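PDB 4ZXH: Abbfa_003403 from Acinetobacter baumannii, which is a four-domain nonribosomal peptide synthetase that probably activates an amino acid, condenses it with an acyl partner and releases the product through its thioesterase domain. Local coordinates for residues K709-L714 and A733-L738. Numbering follows the deposited sequence.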
ATOM      1  N   LYS A 709      -7.967 -43.486  11.344  1.00 75.47           N
ATOM      2  CA  LYS A 709      -9.399 -43.779  11.292  1.00 74.32           C
ATOM      3  C   LYS A 709     -10.084 -43.555   9.925  1.00 81.50           C
ATOM      4  O   LYS A 709     -11.315 -43.595   9.856  1.00 90.10           O
ATOM      5  CB  LYS A 709     -10.125 -42.961  12.369  1.00 59.83           C
ATOM      6  N   SER A 710      -9.305 -43.342   8.856  1.00 75.98           N
ATOM      7  CA  SER A 710      -9.842 -43.211   7.485  1.00 69.36           C
ATOM      8  C   SER A 710     -11.001 -42.202   7.300  1.00 68.89           C
ATOM      9  O   SER A 710     -11.995 -42.498   6.625  1.00 66.49           O
ATOM     10  CB  SER A 710     -10.306 -44.580   6.972  1.00 68.15           C
ATOM     11  OG  SER A 710      -9.209 -45.438   6.698  1.00 76.58           O
ATOM     12  N   ILE A 711     -10.853 -41.013   7.882  1.00 62.64           N
ATOM     13  CA  ILE A 711     -11.860 -39.950   7.840  1.00 52.29           C
ATOM     14  C   ILE A 711     -12.120 -39.396   6.435  1.00 57.71           C
ATOM     15  O   ILE A 711     -11.186 -39.267   5.640  1.00 62.19           O
ATOM     16  CB  ILE A 711     -11.420 -38.799   8.764  1.00 46.90           C
ATOM     17  CG1 ILE A 711     -11.374 -39.288  10.212  1.00 47.43           C
ATOM     18  CG2 ILE A 711     -12.306 -37.586   8.622  1.00 49.69           C
ATOM     19  CD1 ILE A 711     -12.667 -39.927  10.682  1.00 43.72           C
ATOM     20  N   ASN A 712     -13.377 -39.061   6.127  1.00 56.71           N
ATOM     21  CA  ASN A 712     -13.690 -38.456   4.828  1.00 59.58           C
ATOM     22  C   ASN A 712     -14.598 -37.203   4.884  1.00 53.15           C
ATOM     23  O   ASN A 712     -15.034 -36.687   3.849  1.00 46.11           O
ATOM     24  CB  ASN A 712     -14.301 -39.514   3.890  1.00 59.94           C
ATOM     25  CG  ASN A 712     -15.686 -39.951   4.306  1.00 63.78           C
ATOM     26  OD1 ASN A 712     -16.098 -39.746   5.443  1.00 70.53           O
ATOM     27  ND2 ASN A 712     -16.407 -40.582   3.386  1.00 65.54           N
ATOM     28  N   VAL A 713     -14.876 -36.709   6.086  1.00 51.06           N
ATOM     29  CA  VAL A 713     -15.472 -35.376   6.250  1.00 47.30           C
ATOM     30  C   VAL A 713     -14.864 -34.742   7.499  1.00 46.29           C
ATOM     31  O   VAL A 713     -14.796 -35.376   8.555  1.00 51.21           O
ATOM     32  CB  VAL A 713     -17.027 -35.396   6.397  1.00 43.40           C
ATOM     33  CG1 VAL A 713     -17.583 -33.966   6.430  1.00 38.29           C
ATOM     34  CG2 VAL A 713     -17.699 -36.191   5.287  1.00 39.20           C
ATOM     35  N   LEU A 714     -14.409 -33.502   7.386  1.00 41.54           N
ATOM     36  CA  LEU A 714     -13.869 -32.804   8.548  1.00 41.33           C
ATOM     37  C   LEU A 714     -14.301 -31.350   8.511  1.00 41.75           C
ATOM     38  O   LEU A 714     -14.070 -30.658   7.520  1.00 40.18           O
ATOM     39  CB  LEU A 714     -12.338 -32.903   8.590  1.00 42.65           C
ATOM     40  CG  LEU A 714     -11.612 -32.213   9.754  1.00 41.56           C
ATOM     41  CD1 LEU A 714     -11.992 -32.837  11.063  1.00 40.48           C
ATOM     42  CD2 LEU A 714     -10.112 -32.284   9.590  1.00 46.35           C
ATOM     43  N   ALA A 733      -7.058 -36.947  -0.343  1.00 64.36           N
ATOM     44  CA  ALA A 733      -7.725 -36.501  -1.568  1.00 67.67           C
ATOM     45  C   ALA A 733      -9.190 -36.934  -1.614  1.00 72.69           C
ATOM     46  O   ALA A 733      -9.939 -36.521  -2.502  1.00 76.80           O
ATOM     47  CB  ALA A 733      -6.974 -37.014  -2.800  1.00 60.69           C
ATOM     48  N   GLY A 734      -9.597 -37.752  -0.648  1.00 72.00           N
ATOM     49  CA  GLY A 734     -10.984 -38.170  -0.537  1.00 72.19           C
ATOM     50  C   GLY A 734     -11.723 -37.431   0.563  1.00 73.95           C
ATOM     51  O   GLY A 734     -12.909 -37.678   0.804  1.00 75.26           O
ATOM     52  N   LEU A 735     -11.023 -36.517   1.229  1.00 70.98           N
ATOM     53  CA  LEU A 735     -11.605 -35.772   2.343  1.00 65.35           C
ATOM     54  C   LEU A 735     -12.357 -34.519   1.891  1.00 61.39           C
ATOM     55  O   LEU A 735     -11.837 -33.701   1.128  1.00 63.80           O
ATOM     56  CB  LEU A 735     -10.517 -35.375   3.341  1.00 59.81           C
ATOM     57  CG  LEU A 735     -10.963 -34.471   4.486  1.00 51.98           C
ATOM     58  CD1 LEU A 735     -11.697 -35.276   5.540  1.00 59.98           C
ATOM     59  CD2 LEU A 735      -9.778 -33.739   5.092  1.00 53.38           C
ATOM     60  N   THR A 736     -13.586 -34.380   2.367  1.00 56.66           N
ATOM     61  CA  THR A 736     -14.339 -33.155   2.169  1.00 54.30           C
ATOM     62  C   THR A 736     -14.182 -32.254   3.389  1.00 51.91           C
ATOM     63  O   THR A 736     -14.547 -32.632   4.496  1.00 61.21           O
ATOM     64  CB  THR A 736     -15.825 -33.435   1.919  1.00 50.62           C
ATOM     65  OG1 THR A 736     -15.991 -34.007   0.612  1.00 54.42           O
ATOM     66  CG2 THR A 736     -16.617 -32.144   2.011  1.00 42.65           C
ATOM     67  N   ALA A 737     -13.630 -31.065   3.179  1.00 46.88           N
ATOM     68  CA  ALA A 737     -13.350 -30.140   4.270  1.00 41.85           C
ATOM     69  C   ALA A 737     -14.361 -28.995   4.354  1.00 43.70           C
ATOM     70  O   ALA A 737     -14.875 -28.505   3.347  1.00 46.90           O
ATOM     71  CB  ALA A 737     -11.946 -29.580   4.128  1.00 39.08           C
ATOM     72  N   LEU A 738     -14.648 -28.575   5.574  1.00 41.24           N
ATOM     73  CA  LEU A 738     -15.477 -27.411   5.782  1.00 39.21           C
ATOM     74  C   LEU A 738     -14.695 -26.458   6.658  1.00 44.83           C
ATOM     75  O   LEU A 738     -14.102 -26.864   7.660  1.00 43.22           O
ATOM     76  CB  LEU A 738     -16.814 -27.769   6.427  1.00 33.62           C
ATOM     77  CG  LEU A 738     -17.789 -28.535   5.542  1.00 43.33           C
ATOM     78  CD1 LEU A 738     -17.506 -30.026   5.596  1.00 44.49           C
ATOM     79  CD2 LEU A 738     -19.217 -28.251   5.945  1.00 48.69           C
TER
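Val713 pairs with Thr736 and Leu714 with Ala737 in parallel register, and three backbone hydrogen bonds join the two segments: Thr736 N to Asn712 O (3.1 Å, nearly straight at 175°), Leu714 N to Thr736 O (3.0 Å) and Leu738 N to Leu714 O (2.9 Å). Thr736 O also receives a CA-H...O contact from Val713, and Leu714 O one from Ala737.

Leu735 reaches across with its CD1 branch. Its CG stands anti to the backbone N (chi1 174°), which sends Leu735 CD1 over the peptide between Asn712 and Val713, 3.5 Å from Val713 N. Leu735 CD1 also lies 3.9 Å from Leu714 CB and touches CG2 of Ile711, whose side chain runs alongside that of Leu735 in the same direction. This one methyl thus touches all four residues from Ile711 to Leu714. Leu714 and Ala737 lie on one face of the sheet and Val713 and Thr736 on the opposite one, where Val713 CG1, anti to its own N (chi1 -175°), meets Leu738 CD1 at 4.0 Å with the two side chains set at a slant. Asn712 approaches through CB, 3.9 Å from Gly734 O, whereas its OD1 turns away and accepts a hydrogen bond from Gln662 N.

These strands are the two ends of a beta-alpha-beta crossover within the adenylation domain, with helix 718-725 between them. Trp721 of that helix lies against Leu714 and Ala737, and its NE1 hydrogen-bonds to Leu738 O. Strand 662-665 flanks 713-716 and strand 756-763 flanks 735-740, placing the pair inside the mixed sheet.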